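Side-chain contacts in Ice-binding protein (Colwellia, PDB 3WP9), which binds to the surface of ice crystals, inhibits their growth, and prevents larger ice grains from forming at the expense of smaller ones: residues T15-S20 / Y72-A77; A42-N47 / M55-S60; T97-G102 / L107-G112; L144-A147 / R151-L154. All blocks are in the same frame, centred on the assembly; numbering follows the deposited sequence.

Contact 1: residues T15-S20 / Y72-A77; sequences TILSKS and YLLELA
Leu17, on strand 14-18, and Ala77, on helix 71-89, mark the closest approach of the two backbones, with 8.0 Å from the CA of Leu17 to the CA of Ala77. Within 15-20 one side chain, Leu17, makes the contact. It points at the helix from its first bond and, with CG trans to its backbone N (chi1 -178°), sends its two methyl groups forward to different targets. CD2 settles at the last turn of the segment, 3.7 Å from Ala77 CB and 3.6 Å from Ala77 O, so one methyl touches both the small side chain and the carbonyl of the same helix residue. CD1 goes to the preceding turn, where it lies 3.9 Å from Leu74 CD2. Leu74 sets out across the line to the strand, its end then turns in, and the two leucines run past one another in opposite directions. Leu74 and Ala77 are three positions apart on the helix and hence on nearly the same face, which is why one leucine can meet both. Phe14, earlier on the strand, packs on the same two helix residues, and Val78 adds a further contact with Leu17. The neighbouring side chains of Leu17 serve the other face of the strand: Ile16 and Ser18 both touch Val207, inside the right-handed beta-helix. The side-chain contacts are apolar, and the one polar atom touched, Ala77 O, meets only a methyl, which is consistent with helix 71-89 resting here on the outer face of the sheet by apolar burial.

Contact 2: residues A42-N47 / M55-S60; sequences AALLLN and MYTVDS
Leu44 and Met55 form the dense part of this contact, lying alongside each other in opposite senses. Leu44 CD1 sits 3.6 Å from Met55 CG, and the same methyl also meets Thr57 further along the same strand, at 3.8 Å from Thr57 CG2. The other branch, Leu44 CD2, lies 4.0 Å from Met55 SD. The methionine leaves its backbone fully extended through chi1 and chi2 and then bends at chi3 (-70°), a turn that carries its terminal methyl under the following part of the loop: Met55 CE is 3.8 Å from Leu46 O and 4.1 Å from Leu46 CB. An alanine in place of Met55 would probably strip Leu44 of its main neighbour here and open a gap beneath the carbonyl of Leu46.

The outer side is loose: Leu45 and Asn47 set out away from strand 55-57 and are exposed; the OD1 of Asn47 accepts from the backbone N of Asp49. Toward Asp59 the link becomes polar and indirect, because Asp59 binds Thr40 OG1 through OD2 and the N of Gly41 through OD1, just before 42-47. Thr40 is probably an ice-binding residue, and its bond to this carboxylate is likely to limit the rotation of its hydroxyl. Leu44 and Leu46 also rest on Ile22 of strand 22-25, an outermost strand of its sheet. A loop folded with apolar side chains over strands near one end of the helix in this way is consistent with a cap on a right-handed beta-helix.

Contact 3: residues T97-G102 / L107-G112; sequences TELGTG and LTLEPG
Leu99 faces Leu107 and Leu109 near one end of the right-handed beta-helix, where the loop after strand 96-97 folds beside strand 108-109. Leu99 and Leu107 reach for each other tip to tip, with Leu107 CD1 pressed at 3.8 Å against the branch point CG of Leu99. Leu109 instead passes Leu99 in the opposite sense, and the pair meet methyl to methyl, Leu99 CD2 to Leu109 CD2 at 3.8 Å. Leu99 CD2 is therefore the shared methyl, since Leu107 CD1 is also 4.2 Å from it. That reach follows from Leu99 holding CG trans to its own N (chi1 -175°), which pushes the isobutyl group out from the loop. Tyr114, on strand 112-116, touches both Leu99 and Leu109 and continues the apolar patch, which Phe128 and Met138 extend around Leu109.

Two successive turns present Leu99: Thr101 N bonds to Glu98 O, and Gly102 N bonds to Leu99 O. Positive phi favours glycine at Gly100, while at Gly102 a CB would jam against the preceding carbonyl O. On the outside of the turn Thr101 OG1 donates to Gly100 O at 2.8 Å, meeting the C=O at 103° and tilted 26° from the carbonyl plane.

Contact 4: residues L144-A147 / R151-L154; sequences LNQA and RVTL
Gln146 spans the corner between strand 144-146 and strand 152-155 with a nearly straight side chain, meeting Arg151 and Val152. Its CG stands trans to the backbone N (chi1 -179°) and the next torsion is also trans (chi2 177°), so the chain uses its full length; only the amide is rotated, by a chi3 of 36°. The reach is considerable, for the CA of Gln146 and the CA of Arg151 are 7.9 Å apart. At its end NE2 comes to rest against backbone, 3.6 Å from Arg151 CA and also 3.6 Å from Val152 N. Val152 completes the approach with one branch: CG2, which lies anti to the carbonyl carbon and beside the backbone N, is 4.0 Å from the same Gln146 NE2. Arg151 begins by pointing away, and its extended side chain runs outward, so its part in the contact is chiefly played by its main chain.

The polar partner of the amide is elsewhere. NE2 donates to Ser178 O, at the start of strand 178-180, while Ile122, Leu173 and Phe179 touch the same glutamine. Arg151 N in turn bonds Asp125 OD1. With Val152 N itself a donor, the meeting with NE2 is one of van der Waals touch. A buried amide thus crosses the inside of the corner, its flanks packed among apolar side chains and its NE2 satisfied by Ser178 O.

In the fold
Contacts 1 and 2 occupy one side of the chain's centre and contacts 3 and 4 the other. Contact 2 is nested within the loop closed by contact 1; contacts 3 and 4 follow in series. The first two have centres 11 Å apart, share the long parallel sheet, and touch where Leu74 CD1 meets Thr57 C at 3.4 Å. Contacts 3 and 4, centres 13 Å apart without touching, share the sheet of strands 108-109, 126-129 and 152-155. Contacts 2 and 3 are the most distant, at 38 Å between centres. The first pair joins helix 71-89 and a loop to the sheet near Thr40, probably an ice-binding residue; the second lies away from the residues thought to bind ice.

Contact 1: residues T15-S20 / Y72-A77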
loop_
_atom_site.group_PDB
_atom_site.type_symbol
_atom_site.label_atom_id
_atom_site.label_comp_id
_atom_site.label_asym_id
_atom_site.label_seq_id
_atom_site.Cartn_x
_atom_site.Cartn_y
_atom_site.Cartn_z
ATOM N N THR A 15 5.360 6.771 -2.088
ATOM C CA THR A 15 3.947 6.433 -2.285
ATOM C C THR A 15 3.714 5.135 -3.086
ATOM O O THR A 15 2.795 4.324 -2.740
ATOM C CB THR A 15 3.230 7.606 -2.922
ATOM O OG1 THR A 15 3.330 8.739 -2.014
ATOM C CG2 THR A 15 1.781 7.231 -3.135
ATOM N N ILE A 16 4.676 4.907 -3.994
ATOM C CA ILE A 16 4.746 3.577 -4.717
ATOM C C ILE A 16 6.221 3.203 -4.770
ATOM O O ILE A 16 7.012 4.005 -5.274
ATOM C CB ILE A 16 4.135 3.632 -6.149
ATOM C CG1 ILE A 16 2.698 4.161 -6.127
ATOM C CG2 ILE A 16 4.102 2.190 -6.705
ATOM C CD1 ILE A 16 2.032 4.426 -7.494
ATOM N N LEU A 17 6.542 1.983 -4.345
ATOM C CA LEU A 17 7.896 1.444 -4.428
ATOM C C LEU A 17 7.652 0.017 -4.834
ATOM O O LEU A 17 6.858 -0.659 -4.259
ATOM C CB LEU A 17 8.625 1.475 -3.049
ATOM C CG LEU A 17 10.090 0.936 -3.153
ATOM C CD1 LEU A 17 10.955 1.801 -4.061
ATOM C CD2 LEU A 17 10.634 0.830 -1.743
ATOM N N SER A 18 8.359 -0.440 -5.859
ATOM C CA SER A 18 8.318 -1.860 -6.245
ATOM C C SER A 18 9.705 -2.369 -6.640
ATOM O O SER A 18 10.652 -1.542 -6.856
ATOM C CB SER A 18 7.370 -2.046 -7.453
ATOM O OG SER A 18 7.980 -1.508 -8.610
ATOM N N LYS A 19 9.769 -3.664 -6.889
ATOM C CA LYS A 19 11.067 -4.254 -7.313
ATOM C C LYS A 19 11.144 -4.548 -8.774
ATOM O O LYS A 19 12.260 -4.674 -9.351
ATOM C CB LYS A 19 11.300 -5.533 -6.559
ATOM C CG LYS A 19 11.474 -5.219 -5.068
ATOM C CD LYS A 19 11.904 -6.369 -4.209
ATOM C CE LYS A 19 13.209 -6.974 -4.696
ATOM N NZ LYS A 19 13.536 -8.053 -3.704
ATOM N N SER A 20 9.979 -4.695 -9.412
ATOM C CA SER A 20 10.003 -5.184 -10.762
ATOM C C SER A 20 9.161 -4.377 -11.755
ATOM O O SER A 20 8.808 -4.912 -12.816
ATOM C CB SER A 20 9.707 -6.679 -10.808
ATOM O OG SER A 20 8.336 -6.837 -10.714
ATOM N N TYR A 72 21.383 4.146 -4.995
ATOM C CA TYR A 72 21.606 3.843 -3.569
ATOM C C TYR A 72 20.406 4.139 -2.603
ATOM O O TYR A 72 20.071 3.332 -1.726
ATOM C CB TYR A 72 22.934 4.433 -3.102
ATOM C CG TYR A 72 23.336 3.804 -1.804
ATOM C CD1 TYR A 72 23.845 2.481 -1.767
ATOM C CD2 TYR A 72 23.203 4.502 -0.597
ATOM C CE1 TYR A 72 24.217 1.870 -0.556
ATOM C CE2 TYR A 72 23.569 3.919 0.592
ATOM C CZ TYR A 72 24.053 2.623 0.626
ATOM O OH TYR A 72 24.392 2.042 1.805
ATOM N N LEU A 73 19.767 5.293 -2.795
ATOM C CA LEU A 73 18.546 5.665 -2.110
ATOM C C LEU A 73 17.525 4.545 -2.310
ATOM O O LEU A 73 16.822 4.148 -1.377
ATOM C CB LEU A 73 17.972 6.948 -2.668
ATOM C CG LEU A 73 16.567 7.286 -2.164
ATOM C CD1 LEU A 73 16.328 7.100 -0.656
ATOM C CD2 LEU A 73 16.102 8.682 -2.566
ATOM N N LEU A 74 17.498 4.010 -3.542
ATOM C CA LEU A 74 16.490 2.969 -3.832
ATOM C C LEU A 74 16.801 1.655 -3.182
ATOM O O LEU A 74 15.917 0.960 -2.722
ATOM C CB LEU A 74 16.352 2.780 -5.325
ATOM C CG LEU A 74 15.424 3.822 -5.958
ATOM C CD1 LEU A 74 15.739 3.822 -7.447
ATOM C CD2 LEU A 74 13.930 3.694 -5.692
ATOM N N GLU A 75 18.071 1.324 -3.127
ATOM C CA GLU A 75 18.530 0.124 -2.459
ATOM C C GLU A 75 18.155 0.139 -0.984
ATOM O O GLU A 75 17.675 -0.873 -0.478
ATOM C CB GLU A 75 20.045 0.058 -2.551
ATOM C CG GLU A 75 20.553 -1.313 -2.119
ATOM C CD GLU A 75 22.065 -1.410 -2.187
ATOM O OE1 GLU A 75 22.713 -0.614 -2.930
ATOM O OE2 GLU A 75 22.602 -2.299 -1.500
ATOM N N LEU A 76 18.350 1.296 -0.322
ATOM C CA LEU A 76 17.957 1.461 1.073
ATOM C C LEU A 76 16.436 1.316 1.208
ATOM O O LEU A 76 16.022 0.514 2.042
ATOM C CB LEU A 76 18.397 2.806 1.664
ATOM C CG LEU A 76 19.914 3.017 1.751
ATOM C CD1 LEU A 76 20.178 4.433 2.303
ATOM C CD2 LEU A 76 20.514 1.917 2.586
ATOM N N ALA A 77 15.645 2.081 0.428
ATOM C CA ALA A 77 14.168 1.955 0.445
ATOM C C ALA A 77 13.680 0.536 0.260
ATOM O O ALA A 77 12.799 0.045 1.032
ATOM C CB ALA A 77 13.507 2.826 -0.621
#

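Contact 2: residues A42-N47 / M55-S60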
loop_
_atom_site.group_PDB
_atom_site.type_symbol
_atom_site.label_atom_id
_atom_site.label_comp_id
_atom_site.label_asym_id
_atom_site.label_seq_id
_atom_site.Cartn_x
_atom_site.Cartn_y
_atom_site.Cartn_z
ATOM N N ALA A 42 13.653 1.505 -17.070
ATOM C CA ALA A 42 12.832 1.255 -18.248
ATOM C C ALA A 42 11.499 0.589 -17.871
ATOM O O ALA A 42 10.539 0.704 -18.649
ATOM C CB ALA A 42 13.606 0.429 -19.310
ATOM N N ALA A 43 11.458 -0.090 -16.732
ATOM C CA ALA A 43 10.251 -0.833 -16.229
ATOM C C ALA A 43 9.351 0.140 -15.409
ATOM O O ALA A 43 8.305 -0.280 -14.934
ATOM C CB ALA A 43 10.707 -2.019 -15.420
ATOM N N LEU A 44 9.742 1.412 -15.257
ATOM C CA LEU A 44 8.840 2.381 -14.544
ATOM C C LEU A 44 8.092 3.134 -15.610
ATOM O O LEU A 44 8.640 4.009 -16.275
ATOM C CB LEU A 44 9.719 3.295 -13.646
ATOM C CG LEU A 44 9.013 3.878 -12.417
ATOM C CD1 LEU A 44 10.101 4.665 -11.652
ATOM C CD2 LEU A 44 7.862 4.829 -12.780
ATOM N N LEU A 45 6.833 2.728 -15.860
ATOM C CA LEU A 45 6.079 3.196 -17.030
ATOM C C LEU A 45 5.037 4.185 -16.628
ATOM O O LEU A 45 3.895 4.086 -17.060
ATOM C CB LEU A 45 5.338 2.013 -17.659
ATOM C CG LEU A 45 6.242 0.835 -18.042
ATOM C CD1 LEU A 45 5.337 -0.355 -18.487
ATOM C CD2 LEU A 45 7.316 1.201 -19.048
ATOM N N LEU A 46 5.315 5.049 -15.663
ATOM C CA LEU A 46 4.462 6.231 -15.501
ATOM C C LEU A 46 5.093 7.397 -16.254
ATOM O O LEU A 46 6.369 7.448 -16.433
ATOM C CB LEU A 46 4.466 6.653 -13.994
ATOM C CG LEU A 46 3.558 5.858 -13.028
ATOM C CD1 LEU A 46 3.953 5.989 -11.559
ATOM C CD2 LEU A 46 2.137 6.421 -13.184
ATOM N N ASN A 47 4.229 8.349 -16.615
ATOM C CA ASN A 47 4.624 9.552 -17.350
ATOM C C ASN A 47 4.967 10.595 -16.278
ATOM O O ASN A 47 4.404 10.588 -15.222
ATOM C CB ASN A 47 3.521 10.064 -18.271
ATOM C CG ASN A 47 4.015 11.173 -19.208
ATOM O OD1 ASN A 47 4.305 12.309 -18.779
ATOM N ND2 ASN A 47 4.159 10.839 -20.486
ATOM N N MET A 55 10.586 10.831 -9.054
ATOM C CA MET A 55 10.568 9.491 -9.610
ATOM C C MET A 55 12.005 9.037 -9.638
ATOM O O MET A 55 12.826 9.698 -10.321
ATOM C CB MET A 55 10.014 9.571 -11.038
ATOM C CG MET A 55 9.814 8.231 -11.689
ATOM S SD MET A 55 9.314 8.470 -13.433
ATOM C CE MET A 55 7.687 9.127 -13.237
ATOM N N TYR A 56 12.326 7.946 -8.905
ATOM C CA TYR A 56 13.639 7.462 -8.793
ATOM C C TYR A 56 13.846 6.197 -9.541
ATOM O O TYR A 56 13.039 5.235 -9.369
ATOM C CB TYR A 56 13.908 7.203 -7.302
ATOM C CG TYR A 56 14.024 8.488 -6.521
ATOM C CD1 TYR A 56 15.149 9.301 -6.659
ATOM C CD2 TYR A 56 12.978 8.918 -5.683
ATOM C CE1 TYR A 56 15.241 10.516 -5.962
ATOM C CE2 TYR A 56 13.073 10.092 -4.951
ATOM C CZ TYR A 56 14.179 10.892 -5.129
ATOM O OH TYR A 56 14.255 12.067 -4.425
ATOM N N THR A 57 14.967 6.117 -10.259
ATOM C CA THR A 57 15.385 4.865 -10.914
ATOM C C THR A 57 16.797 4.431 -10.581
ATOM O O THR A 57 17.592 5.255 -10.085
ATOM C CB THR A 57 15.164 4.957 -12.457
ATOM O OG1 THR A 57 15.898 6.072 -12.971
ATOM C CG2 THR A 57 13.684 5.313 -12.782
ATOM N N VAL A 58 17.104 3.158 -10.838
ATOM C CA VAL A 58 18.427 2.659 -10.627
ATOM C C VAL A 58 19.434 3.165 -11.683
ATOM O O VAL A 58 20.641 3.054 -11.466
ATOM C CB VAL A 58 18.456 1.155 -10.544
ATOM C CG1 VAL A 58 17.469 0.697 -9.513
ATOM C CG2 VAL A 58 18.145 0.450 -11.886
ATOM N N ASP A 59 18.960 3.731 -12.804
ATOM C CA ASP A 59 19.849 3.990 -13.929
ATOM C C ASP A 59 19.275 5.170 -14.661
ATOM O O ASP A 59 18.473 5.950 -14.072
ATOM C CB ASP A 59 20.003 2.714 -14.799
ATOM C CG ASP A 59 18.672 2.192 -15.343
ATOM O OD1 ASP A 59 17.654 2.904 -15.315
ATOM O OD2 ASP A 59 18.652 1.035 -15.825
ATOM N N SER A 60 19.688 5.403 -15.896
ATOM C CA SER A 60 19.196 6.611 -16.516
ATOM C C SER A 60 18.177 6.228 -17.608
ATOM O O SER A 60 17.879 7.060 -18.486
ATOM C CB SER A 60 20.368 7.392 -17.077
ATOM O OG SER A 60 21.029 6.523 -17.998
#

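Contact 3: residues T97-G102 / L107-G112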
loop_
_atom_site.group_PDB
_atom_site.type_symbol
_atom_site.label_atom_id
_atom_site.label_comp_id
_atom_site.label_asym_id
_atom_site.label_seq_id
_atom_site.Cartn_x
_atom_site.Cartn_y
_atom_site.Cartn_z
ATOM N N THR A 97 -8.236 -13.950 15.014
ATOM C CA THR A 97 -7.760 -14.861 14.019
ATOM C C THR A 97 -8.928 -15.355 13.212
ATOM O O THR A 97 -9.966 -15.777 13.785
ATOM C CB THR A 97 -6.970 -16.029 14.677
ATOM O OG1 THR A 97 -7.891 -16.781 15.476
ATOM C CG2 THR A 97 -5.903 -15.477 15.570
ATOM N N GLU A 98 -8.810 -15.298 11.882
ATOM C CA GLU A 98 -9.821 -15.871 10.972
ATOM C C GLU A 98 -11.185 -15.120 11.085
ATOM O O GLU A 98 -12.224 -15.708 10.925
ATOM C CB GLU A 98 -10.059 -17.393 11.184
ATOM C CG GLU A 98 -8.834 -18.310 11.323
ATOM C CD GLU A 98 -7.745 -18.213 10.250
ATOM O OE1 GLU A 98 -7.787 -17.461 9.260
ATOM O OE2 GLU A 98 -6.730 -18.894 10.408
ATOM N N LEU A 99 -11.107 -13.856 11.394
ATOM C CA LEU A 99 -12.293 -13.026 11.541
ATOM C C LEU A 99 -13.100 -13.045 10.250
ATOM O O LEU A 99 -12.566 -12.779 9.142
ATOM C CB LEU A 99 -11.884 -11.623 11.884
ATOM C CG LEU A 99 -12.954 -10.595 12.206
ATOM C CD1 LEU A 99 -13.754 -11.085 13.395
ATOM C CD2 LEU A 99 -12.220 -9.343 12.613
ATOM N N GLY A 100 -14.379 -13.372 10.369
ATOM C CA GLY A 100 -15.250 -13.417 9.179
ATOM C C GLY A 100 -14.934 -14.542 8.243
ATOM O O GLY A 100 -15.373 -14.550 7.134
ATOM N N THR A 101 -14.141 -15.521 8.684
ATOM C CA THR A 101 -13.489 -16.505 7.779
ATOM C C THR A 101 -12.867 -15.845 6.499
ATOM O O THR A 101 -12.870 -16.438 5.406
ATOM C CB THR A 101 -14.384 -17.715 7.364
ATOM O OG1 THR A 101 -15.443 -17.242 6.535
ATOM C CG2 THR A 101 -14.978 -18.445 8.559
ATOM N N GLY A 102 -12.351 -14.646 6.699
ATOM C CA GLY A 102 -11.622 -13.857 5.688
ATOM C C GLY A 102 -12.469 -12.793 4.992
ATOM O O GLY A 102 -11.917 -12.040 4.231
ATOM N N LEU A 107 -17.885 -5.131 8.694
ATOM C CA LEU A 107 -17.272 -5.040 10.039
ATOM C C LEU A 107 -16.627 -3.699 10.346
ATOM O O LEU A 107 -16.077 -2.998 9.516
ATOM C CB LEU A 107 -16.206 -6.189 10.201
ATOM C CG LEU A 107 -16.729 -7.617 10.090
ATOM C CD1 LEU A 107 -15.520 -8.598 10.202
ATOM C CD2 LEU A 107 -17.773 -7.935 11.109
ATOM N N THR A 108 -16.729 -3.286 11.609
ATOM C CA THR A 108 -15.932 -2.215 12.153
ATOM C C THR A 108 -14.853 -2.950 12.990
ATOM O O THR A 108 -15.200 -3.817 13.822
ATOM C CB THR A 108 -16.774 -1.318 13.064
ATOM O OG1 THR A 108 -17.744 -0.661 12.213
ATOM C CG2 THR A 108 -15.912 -0.320 13.645
ATOM N N LEU A 109 -13.614 -2.634 12.684
ATOM C CA LEU A 109 -12.439 -3.287 13.248
ATOM C C LEU A 109 -11.790 -2.324 14.259
ATOM O O LEU A 109 -11.351 -1.225 13.922
ATOM C CB LEU A 109 -11.421 -3.597 12.124
ATOM C CG LEU A 109 -11.959 -4.501 11.005
ATOM C CD1 LEU A 109 -10.822 -4.875 10.029
ATOM C CD2 LEU A 109 -12.649 -5.775 11.489
ATOM N N GLU A 110 -11.687 -2.757 15.520
ATOM C CA GLU A 110 -10.970 -1.965 16.522
ATOM C C GLU A 110 -9.443 -2.209 16.359
ATOM O O GLU A 110 -9.073 -3.210 15.702
ATOM C CB GLU A 110 -11.437 -2.412 17.932
ATOM C CG GLU A 110 -11.378 -3.951 18.085
ATOM C CD GLU A 110 -11.507 -4.497 19.527
ATOM O OE1 GLU A 110 -12.201 -3.873 20.365
ATOM O OE2 GLU A 110 -10.925 -5.578 19.813
ATOM N N PRO A 111 -8.611 -1.304 16.866
ATOM C CA PRO A 111 -7.129 -1.378 16.760
ATOM C C PRO A 111 -6.671 -2.736 17.276
ATOM O O PRO A 111 -7.288 -3.313 18.191
ATOM C CB PRO A 111 -6.656 -0.215 17.607
ATOM C CG PRO A 111 -7.849 0.739 17.609
ATOM C CD PRO A 111 -8.979 -0.202 17.761
ATOM N N GLY A 112 -5.658 -3.303 16.671
ATOM C CA GLY A 112 -5.278 -4.662 17.040
ATOM C C GLY A 112 -4.484 -5.323 15.949
ATOM O O GLY A 112 -4.311 -4.746 14.848
#

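Contact 4: residues L144-A147 / R151-L154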
loop_
_atom_site.group_PDB
_atom_site.type_symbol
_atom_site.label_atom_id
_atom_site.label_comp_id
_atom_site.label_asym_id
_atom_site.label_seq_id
_atom_site.Cartn_x
_atom_site.Cartn_y
_atom_site.Cartn_z
ATOM N N LEU A 144 -5.194 -10.461 -0.915
ATOM C CA LEU A 144 -6.147 -9.382 -0.452
ATOM C C LEU A 144 -6.899 -8.865 -1.699
ATOM O O LEU A 144 -6.259 -8.340 -2.610
ATOM C CB LEU A 144 -5.399 -8.309 0.256
ATOM C CG LEU A 144 -6.256 -7.066 0.567
ATOM C CD1 LEU A 144 -7.454 -7.507 1.475
ATOM C CD2 LEU A 144 -5.296 -5.971 1.165
ATOM N N ASN A 145 -8.225 -9.043 -1.694
ATOM C CA ASN A 145 -9.103 -8.589 -2.808
ATOM C C ASN A 145 -10.118 -7.555 -2.277
ATOM O O ASN A 145 -10.787 -7.829 -1.301
ATOM C CB ASN A 145 -9.854 -9.739 -3.464
ATOM C CG ASN A 145 -9.052 -10.365 -4.581
ATOM O OD1 ASN A 145 -8.999 -9.833 -5.765
ATOM N ND2 ASN A 145 -8.439 -11.479 -4.271
ATOM N N GLN A 146 -10.203 -6.390 -2.931
ATOM C CA GLN A 146 -11.291 -5.425 -2.605
ATOM C C GLN A 146 -12.239 -5.407 -3.839
ATOM O O GLN A 146 -11.804 -5.209 -4.992
ATOM C CB GLN A 146 -10.695 -4.071 -2.358
ATOM C CG GLN A 146 -11.808 -3.054 -1.991
ATOM C CD GLN A 146 -11.249 -1.727 -1.669
ATOM O OE1 GLN A 146 -10.258 -1.263 -2.254
ATOM N NE2 GLN A 146 -11.908 -1.035 -0.678
ATOM N N ALA A 147 -13.520 -5.569 -3.574
ATOM C CA ALA A 147 -14.542 -5.591 -4.637
ATOM C C ALA A 147 -14.787 -4.193 -5.222
ATOM O O ALA A 147 -14.474 -3.145 -4.601
ATOM C CB ALA A 147 -15.840 -6.196 -4.170
ATOM N N ARG A 151 -15.268 0.233 -0.157
ATOM C CA ARG A 151 -14.434 1.181 0.504
ATOM C C ARG A 151 -13.841 0.735 1.845
ATOM O O ARG A 151 -14.556 0.029 2.559
ATOM C CB ARG A 151 -15.274 2.485 0.800
ATOM C CG ARG A 151 -15.701 3.151 -0.468
ATOM C CD ARG A 151 -16.319 4.548 -0.214
ATOM N NE ARG A 151 -16.851 5.078 -1.438
ATOM C CZ ARG A 151 -17.587 6.197 -1.483
ATOM N NH1 ARG A 151 -17.881 6.816 -0.329
ATOM N NH2 ARG A 151 -18.021 6.672 -2.651
ATOM N N VAL A 152 -12.615 1.138 2.101
ATOM C CA VAL A 152 -12.102 1.082 3.479
ATOM C C VAL A 152 -12.434 2.458 4.060
ATOM O O VAL A 152 -12.018 3.463 3.508
ATOM C CB VAL A 152 -10.582 0.818 3.466
ATOM C CG1 VAL A 152 -9.988 1.049 4.863
ATOM C CG2 VAL A 152 -10.310 -0.599 2.930
ATOM N N THR A 153 -13.181 2.465 5.172
ATOM C CA THR A 153 -13.603 3.707 5.809
ATOM C C THR A 153 -12.889 3.928 7.112
ATOM O O THR A 153 -12.704 2.964 7.836
ATOM C CB THR A 153 -15.108 3.601 5.989
ATOM O OG1 THR A 153 -15.671 3.606 4.658
ATOM C CG2 THR A 153 -15.735 4.742 6.846
ATOM N N LEU A 154 -12.492 5.155 7.343
ATOM C CA LEU A 154 -11.790 5.563 8.588
ATOM C C LEU A 154 -12.722 6.395 9.501
ATOM O O LEU A 154 -13.311 7.407 9.061
ATOM C CB LEU A 154 -10.581 6.375 8.303
ATOM C CG LEU A 154 -9.555 5.702 7.361
ATOM C CD1 LEU A 154 -8.350 6.606 7.251
ATOM C CD2 LEU A 154 -9.218 4.295 7.857
#